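Long-range contacts in ADP-ribosylglycohydrolase (Thermus thermophilus, PDB 2YZV), which belongs to the ADP-ribosylglycohydrolase family and folds as a compact all-helical domain that holds two magnesium ions: residues 119-130 / 153-164; 183-191 / 228-236. All coordinates share one frame; numbering follows the deposited sequence.

Interaction 1 (119-130 / 153-164); sequences YAGDEAGAGNGP and RAARTTHGAREA
Tyr119 meets two arginines of the other segment, one over its ring face and one at its hydroxyl. The guanidinium of Arg156 is stacked flat over the face, planes 19° apart, in a cation-pi contact with CZ of Arg156 4.2 Å from the ring centroid of Tyr119. At the far end of the ring, Arg153 NE donates to Tyr119 OH (2.9 Å) from within its own guanidinium plane; a bend at chi3 (62°) turns it there, and NH2 adds a weak second bond.

His159 instead offers a ring face to a proline: Pro130 CD sits 3.4 Å from the ring centroid of His159, almost on its normal, while Pro130 CB presses on Ala155 CB. Two partners hold the ring's rotation, since ND1 of His159 is hydrogen-bonded to Thr158 OG1 (2.7 Å) and NE2 shares a water with Gly129 N.

Gly121 N to Arg156 O joins the backbones between these clusters, and Ala161 N to Gly125 O does so beyond His159. The 119-130 loop, with an Asx turn at Asp122, packs along the connection between helices 147-156 and 162-179. Neighbouring Asn128 bonds Asp251, a magnesium ligand, placing this loop packing beside the metal site of the all-helical ADP-ribosylglycohydrolase fold.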
# COMPACT_ATOMS: atom_id res chain seq x y z
N TYR A 119 12.04 15.88 -1.68
CA TYR A 119 10.78 15.76 -2.43
C TYR A 119 11.15 15.77 -3.90
O TYR A 119 10.81 16.68 -4.65
CB TYR A 119 9.88 16.94 -2.08
CG TYR A 119 9.52 16.98 -0.62
CD1 TYR A 119 8.76 15.96 -0.04
CD2 TYR A 119 9.96 18.02 0.20
CE1 TYR A 119 8.45 15.98 1.32
CE2 TYR A 119 9.65 18.04 1.56
CZ TYR A 119 8.90 17.02 2.11
OH TYR A 119 8.59 17.04 3.45
N ALA A 120 11.86 14.71 -4.30
CA ALA A 120 12.37 14.56 -5.65
C ALA A 120 11.41 14.04 -6.71
O ALA A 120 11.82 13.81 -7.85
CB ALA A 120 13.61 13.69 -5.62
N GLY A 121 10.14 13.86 -6.36
CA GLY A 121 9.19 13.38 -7.34
C GLY A 121 8.92 14.47 -8.37
O GLY A 121 9.00 15.66 -8.04
N ASP A 122 8.63 14.07 -9.60
CA ASP A 122 8.32 15.04 -10.65
C ASP A 122 6.91 14.81 -11.16
O ASP A 122 6.26 13.83 -10.81
CB ASP A 122 9.34 14.95 -11.79
CG ASP A 122 9.43 13.57 -12.40
OD1 ASP A 122 8.39 13.02 -12.80
OD2 ASP A 122 10.56 13.03 -12.49
N GLU A 123 6.43 15.73 -11.99
CA GLU A 123 5.09 15.65 -12.54
C GLU A 123 4.83 14.45 -13.44
O GLU A 123 3.68 14.15 -13.77
CB GLU A 123 4.77 16.95 -13.29
CG GLU A 123 4.78 18.17 -12.38
CD GLU A 123 4.70 19.48 -13.15
OE1 GLU A 123 5.64 19.79 -13.91
OE2 GLU A 123 3.69 20.19 -12.99
N ALA A 124 5.89 13.76 -13.84
CA ALA A 124 5.74 12.58 -14.69
C ALA A 124 5.45 11.34 -13.85
O ALA A 124 5.04 10.30 -14.38
CB ALA A 124 7.00 12.37 -15.53
N GLY A 125 5.64 11.46 -12.54
CA GLY A 125 5.41 10.33 -11.66
C GLY A 125 3.97 10.19 -11.20
O GLY A 125 3.61 10.72 -10.15
N ALA A 126 3.16 9.48 -11.98
CA ALA A 126 1.76 9.27 -11.63
C ALA A 126 1.52 7.81 -11.25
O ALA A 126 0.38 7.39 -11.09
CB ALA A 126 0.86 9.65 -12.80
N GLY A 127 2.61 7.06 -11.10
CA GLY A 127 2.53 5.66 -10.74
C GLY A 127 2.02 5.40 -9.34
O GLY A 127 1.80 6.33 -8.57
N ASN A 128 1.84 4.12 -9.01
CA ASN A 128 1.30 3.72 -7.72
C ASN A 128 2.31 3.54 -6.59
O ASN A 128 1.94 3.09 -5.51
CB ASN A 128 0.52 2.42 -7.88
CG ASN A 128 1.34 1.33 -8.53
OD1 ASN A 128 2.57 1.33 -8.44
ND2 ASN A 128 0.67 0.39 -9.19
N GLY A 129 3.57 3.88 -6.83
CA GLY A 129 4.58 3.72 -5.79
C GLY A 129 4.23 4.28 -4.42
O GLY A 129 4.48 3.63 -3.41
N PRO A 130 3.65 5.49 -4.35
CA PRO A 130 3.31 6.06 -3.04
C PRO A 130 2.26 5.26 -2.29
O PRO A 130 2.19 5.31 -1.06
CB PRO A 130 2.81 7.46 -3.38
CG PRO A 130 3.49 7.77 -4.68
CD PRO A 130 3.37 6.46 -5.42
N ARG A 153 3.21 14.52 1.52
CA ARG A 153 4.65 14.72 1.57
C ARG A 153 5.39 13.39 1.38
O ARG A 153 6.41 13.34 0.70
CB ARG A 153 5.04 15.38 2.90
CG ARG A 153 4.61 16.84 2.98
CD ARG A 153 4.71 17.39 4.39
NE ARG A 153 6.07 17.36 4.92
CZ ARG A 153 6.37 17.54 6.20
NH1 ARG A 153 5.41 17.75 7.08
NH2 ARG A 153 7.64 17.50 6.60
N ALA A 154 4.85 12.32 1.96
CA ALA A 154 5.48 11.00 1.84
C ALA A 154 5.44 10.53 0.39
O ALA A 154 6.33 9.81 -0.06
CB ALA A 154 4.76 10.00 2.74
N ALA A 155 4.41 10.93 -0.34
CA ALA A 155 4.29 10.54 -1.74
C ALA A 155 5.25 11.37 -2.58
O ALA A 155 5.90 10.85 -3.49
CB ALA A 155 2.86 10.74 -2.23
N ARG A 156 5.34 12.66 -2.26
CA ARG A 156 6.17 13.60 -3.00
C ARG A 156 7.65 13.28 -3.06
O ARG A 156 8.38 13.82 -3.90
CB ARG A 156 5.97 15.02 -2.45
CG ARG A 156 4.63 15.64 -2.84
CD ARG A 156 4.47 17.01 -2.21
NE ARG A 156 5.58 17.88 -2.57
CZ ARG A 156 6.27 18.61 -1.70
NH1 ARG A 156 5.96 18.57 -0.41
NH2 ARG A 156 7.28 19.36 -2.11
N THR A 157 8.12 12.41 -2.17
CA THR A 157 9.53 12.04 -2.18
C THR A 157 9.90 11.36 -3.50
O THR A 157 11.01 11.55 -4.00
CB THR A 157 9.87 11.07 -1.03
OG1 THR A 157 9.00 9.93 -1.07
CG2 THR A 157 9.74 11.77 0.32
N THR A 158 8.97 10.61 -4.07
CA THR A 158 9.24 9.89 -5.31
C THR A 158 8.27 10.15 -6.47
O THR A 158 8.60 9.88 -7.63
CB THR A 158 9.27 8.38 -5.07
OG1 THR A 158 8.00 7.96 -4.56
CG2 THR A 158 10.36 8.02 -4.06
N HIS A 159 7.08 10.67 -6.16
CA HIS A 159 6.07 10.94 -7.18
C HIS A 159 5.49 12.33 -7.02
O HIS A 159 5.13 12.74 -5.91
CB HIS A 159 4.94 9.91 -7.09
CG HIS A 159 5.36 8.51 -7.42
ND1 HIS A 159 6.30 7.82 -6.68
CD2 HIS A 159 4.99 7.68 -8.42
CE1 HIS A 159 6.49 6.63 -7.21
NE2 HIS A 159 5.70 6.52 -8.26
N GLY A 160 5.36 13.05 -8.13
CA GLY A 160 4.83 14.40 -8.06
C GLY A 160 3.56 14.71 -8.84
O GLY A 160 3.08 15.84 -8.79
N ALA A 161 3.01 13.73 -9.54
CA ALA A 161 1.78 13.95 -10.31
C ALA A 161 0.60 14.18 -9.37
O ALA A 161 0.43 13.49 -8.37
CB ALA A 161 1.50 12.75 -11.22
N ARG A 162 -0.24 15.16 -9.72
CA ARG A 162 -1.40 15.50 -8.91
C ARG A 162 -2.24 14.30 -8.50
O ARG A 162 -2.58 14.15 -7.32
CB ARG A 162 -2.30 16.48 -9.65
CG ARG A 162 -3.55 16.84 -8.87
CD ARG A 162 -4.56 17.62 -9.69
NE ARG A 162 -5.69 18.03 -8.88
CZ ARG A 162 -6.78 18.62 -9.34
NH1 ARG A 162 -6.90 18.89 -10.64
NH2 ARG A 162 -7.76 18.95 -8.51
N GLU A 163 -2.58 13.44 -9.46
CA GLU A 163 -3.42 12.29 -9.16
C GLU A 163 -2.77 11.27 -8.23
O GLU A 163 -3.47 10.56 -7.52
CB GLU A 163 -3.89 11.60 -10.45
CG GLU A 163 -2.79 11.11 -11.37
CD GLU A 163 -2.42 12.12 -12.44
OE1 GLU A 163 -2.00 13.24 -12.08
OE2 GLU A 163 -2.55 11.79 -13.64
N ALA A 164 -1.44 11.19 -8.25
CA ALA A 164 -0.75 10.25 -7.37
C ALA A 164 -0.78 10.81 -5.95
O ALA A 164 -0.99 10.07 -4.99
CB ALA A 164 0.68 10.04 -7.82
O HOH W 1 8.57 18.41 -4.77
O HOH W 2 7.38 15.76 -5.76
O HOH W 3 8.25 11.42 -9.86
O HOH W 4 5.36 3.83 -9.38

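Interaction 2 (183-191 / 228-236); sequences PKEALLALE and ALWAFARGR
Lys184 reaches across the face of the Phe232 ring to that residue's own carbonyl, and its ammonium supplies the direct hydrogen bond between the two segments. NZ of Lys184 donates to Phe232 O over 2.8 Å, nearly along the C=O axis. Water 5 accepts from the same nitrogen and passes a weak bond on to Arg236 O, while Tyr267 OH, from the end of helix 252-267, is a further partner. The ammonium therefore sits at the C-terminal end of helix 221-234, where carbonyl groups and the helix dipole would probably favour its positive charge.

The same lysine makes the aromatic contacts. CE of Lys184 stands 3.9 Å from the ring centroid of Phe232 as a CH-pi partner, offset toward the rim, and NZ adds a longer cation-pi approach over that face. With CG anti to the backbone N (chi1 180°) the chain runs out extended before bending at chi3, and the two side chains slide past each other in opposite directions. Tyr266 meets Phe232 edge-to-face.

Helices 184-189 and 228-234 form an antiparallel pair within this all-helical fold, their axes 10.9 Å apart at an angle of 157°.

Apolar packing fills the remainder. Leu188 divides its two methyls: CD1 rests 3.7 Å from Ala233 CB, while CD2 approaches the edge of the Phe232 ring and also lies 4.0 Å from Leu229 CD2. Leu187 crosses Phe232 at about a right angle, with CD1 of Leu187 3.9 Å from CE2 of the Phe232 ring. Past the helix end, Leu190 CD1 approaches Leu229 CD1 more loosely, at 4.3 Å, and the Leu190 side chain also touches Val170, Trp173 and Leu174 of helix 162-179.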
# COMPACT_ATOMS: atom_id res chain seq x y z
N PRO A 183 -17.22 0.93 8.91
CA PRO A 183 -17.78 -0.16 8.10
C PRO A 183 -17.44 -0.04 6.61
O PRO A 183 -17.15 1.06 6.12
CB PRO A 183 -19.28 -0.04 8.37
CG PRO A 183 -19.47 1.43 8.51
CD PRO A 183 -18.28 1.84 9.37
N LYS A 184 -17.46 -1.17 5.92
CA LYS A 184 -17.14 -1.21 4.50
C LYS A 184 -17.93 -0.18 3.70
O LYS A 184 -17.38 0.49 2.82
CB LYS A 184 -17.38 -2.61 3.92
CG LYS A 184 -17.07 -2.72 2.43
CD LYS A 184 -17.20 -4.15 1.91
CE LYS A 184 -16.10 -5.05 2.43
NZ LYS A 184 -16.13 -6.38 1.75
N GLU A 185 -19.22 -0.04 4.00
CA GLU A 185 -20.05 0.91 3.28
C GLU A 185 -19.54 2.35 3.41
O GLU A 185 -19.56 3.11 2.44
CB GLU A 185 -21.50 0.83 3.77
CG GLU A 185 -21.64 0.96 5.28
CD GLU A 185 -21.70 -0.39 5.99
OE1 GLU A 185 -21.04 -1.36 5.55
OE2 GLU A 185 -22.40 -0.47 7.03
N ALA A 186 -19.09 2.72 4.60
CA ALA A 186 -18.57 4.06 4.83
C ALA A 186 -17.26 4.28 4.08
O ALA A 186 -17.04 5.34 3.50
CB ALA A 186 -18.36 4.28 6.33
N LEU A 187 -16.41 3.26 4.09
CA LEU A 187 -15.13 3.34 3.40
C LEU A 187 -15.33 3.54 1.90
O LEU A 187 -14.72 4.42 1.30
CB LEU A 187 -14.31 2.07 3.65
CG LEU A 187 -13.93 1.88 5.13
CD1 LEU A 187 -13.39 0.48 5.37
CD2 LEU A 187 -12.90 2.94 5.53
N LEU A 188 -16.21 2.74 1.31
CA LEU A 188 -16.47 2.85 -0.12
C LEU A 188 -17.21 4.12 -0.52
O LEU A 188 -17.09 4.58 -1.65
CB LEU A 188 -17.24 1.61 -0.60
CG LEU A 188 -16.51 0.29 -0.38
CD1 LEU A 188 -17.42 -0.87 -0.77
CD2 LEU A 188 -15.22 0.27 -1.19
N ALA A 189 -17.97 4.71 0.41
CA ALA A 189 -18.71 5.92 0.10
C ALA A 189 -17.77 7.12 -0.06
O ALA A 189 -18.11 8.09 -0.74
CB ALA A 189 -19.75 6.20 1.19
N LEU A 190 -16.59 7.05 0.56
CA LEU A 190 -15.59 8.11 0.43
C LEU A 190 -16.20 9.50 0.55
O LEU A 190 -15.82 10.42 -0.18
CB LEU A 190 -14.90 7.97 -0.93
CG LEU A 190 -14.07 6.69 -1.10
CD1 LEU A 190 -13.91 6.33 -2.57
CD2 LEU A 190 -12.71 6.90 -0.44
N GLU A 191 -17.13 9.65 1.49
CA GLU A 191 -17.85 10.91 1.68
C GLU A 191 -17.06 12.22 1.67
O GLU A 191 -17.44 13.16 0.98
CB GLU A 191 -18.69 10.82 2.96
CG GLU A 191 -19.69 11.95 3.12
CD GLU A 191 -20.69 11.68 4.23
OE1 GLU A 191 -20.26 11.50 5.39
OE2 GLU A 191 -21.90 11.65 3.94
N ALA A 228 -8.04 -1.93 -6.14
CA ALA A 228 -8.02 -2.40 -4.77
C ALA A 228 -9.40 -2.22 -4.15
O ALA A 228 -9.89 -3.09 -3.43
CB ALA A 228 -6.97 -1.64 -3.96
N LEU A 229 -10.03 -1.08 -4.43
CA LEU A 229 -11.36 -0.81 -3.90
C LEU A 229 -12.38 -1.79 -4.46
O LEU A 229 -13.30 -2.21 -3.75
CB LEU A 229 -11.77 0.64 -4.21
CG LEU A 229 -11.07 1.71 -3.37
CD1 LEU A 229 -11.44 3.09 -3.88
CD2 LEU A 229 -11.47 1.55 -1.90
N TRP A 230 -12.23 -2.15 -5.73
CA TRP A 230 -13.15 -3.11 -6.35
C TRP A 230 -13.03 -4.47 -5.65
O TRP A 230 -14.03 -5.08 -5.29
CB TRP A 230 -12.81 -3.27 -7.83
CG TRP A 230 -13.42 -4.47 -8.46
CD1 TRP A 230 -14.72 -4.63 -8.86
CD2 TRP A 230 -12.77 -5.72 -8.73
NE1 TRP A 230 -14.91 -5.89 -9.36
CE2 TRP A 230 -13.73 -6.58 -9.29
CE3 TRP A 230 -11.46 -6.19 -8.54
CZ2 TRP A 230 -13.43 -7.90 -9.67
CZ3 TRP A 230 -11.16 -7.50 -8.92
CH2 TRP A 230 -12.14 -8.34 -9.48
N ALA A 231 -11.80 -4.92 -5.45
CA ALA A 231 -11.56 -6.21 -4.81
C ALA A 231 -12.09 -6.20 -3.38
O ALA A 231 -12.61 -7.21 -2.90
CB ALA A 231 -10.06 -6.53 -4.82
N PHE A 232 -11.94 -5.06 -2.71
CA PHE A 232 -12.42 -4.93 -1.34
C PHE A 232 -13.95 -4.97 -1.33
O PHE A 232 -14.55 -5.62 -0.47
CB PHE A 232 -11.90 -3.61 -0.75
CG PHE A 232 -12.32 -3.38 0.68
CD1 PHE A 232 -12.03 -4.31 1.68
CD2 PHE A 232 -12.98 -2.20 1.03
CE1 PHE A 232 -12.39 -4.07 3.01
CE2 PHE A 232 -13.34 -1.95 2.36
CZ PHE A 232 -13.04 -2.89 3.35
N ALA A 233 -14.57 -4.30 -2.29
CA ALA A 233 -16.03 -4.26 -2.36
C ALA A 233 -16.64 -5.63 -2.66
O ALA A 233 -17.66 -6.01 -2.07
CB ALA A 233 -16.46 -3.26 -3.42
N ARG A 234 -16.02 -6.38 -3.57
CA ARG A 234 -16.56 -7.68 -3.95
C ARG A 234 -16.14 -8.86 -3.06
O ARG A 234 -16.87 -9.84 -2.96
CB ARG A 234 -16.21 -7.99 -5.40
CG ARG A 234 -16.67 -6.93 -6.39
CD ARG A 234 -18.15 -6.59 -6.22
NE ARG A 234 -18.55 -5.52 -7.14
CZ ARG A 234 -19.56 -4.69 -6.92
NH1 ARG A 234 -20.29 -4.80 -5.82
NH2 ARG A 234 -19.83 -3.73 -7.80
N GLY A 235 -14.97 -8.76 -2.44
CA GLY A 235 -14.51 -9.84 -1.58
C GLY A 235 -15.29 -9.85 -0.28
O GLY A 235 -15.51 -8.81 0.33
N ARG A 236 -15.73 -11.04 0.15
CA ARG A 236 -16.49 -11.17 1.38
C ARG A 236 -15.59 -11.34 2.60
O ARG A 236 -16.03 -11.19 3.75
CB ARG A 236 -17.47 -12.34 1.26
CG ARG A 236 -18.59 -12.07 0.27
CD ARG A 236 -19.36 -13.33 -0.06
NE ARG A 236 -18.56 -14.25 -0.85
CZ ARG A 236 -18.94 -15.48 -1.20
NH1 ARG A 236 -20.14 -15.93 -0.84
NH2 ARG A 236 -18.14 -16.24 -1.93
O HOH W 5 -16.76 -8.07 3.66

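In the fold
The two contacts follow one another along the chain, interaction 1 closing at Ala164 before interaction 2 opens at Pro183. Their centres lie about 25 Å apart and their nearest atoms about 9 Å apart, so they do not touch. Helix 162-179 connects them: its first turn belongs to interaction 1, helix 184-189 follows it in the chain, and its middle packs against the segment 183-191. Helix 221-234 gives a second link, since Ala126 is backbone-bonded to Ala221 at its start and interaction 2 uses its end. Interaction 1 borders the magnesium site, with Gly129 about 8 Å from a bound magnesium ion, whereas interaction 2 joins helices in another part of the same helical domain.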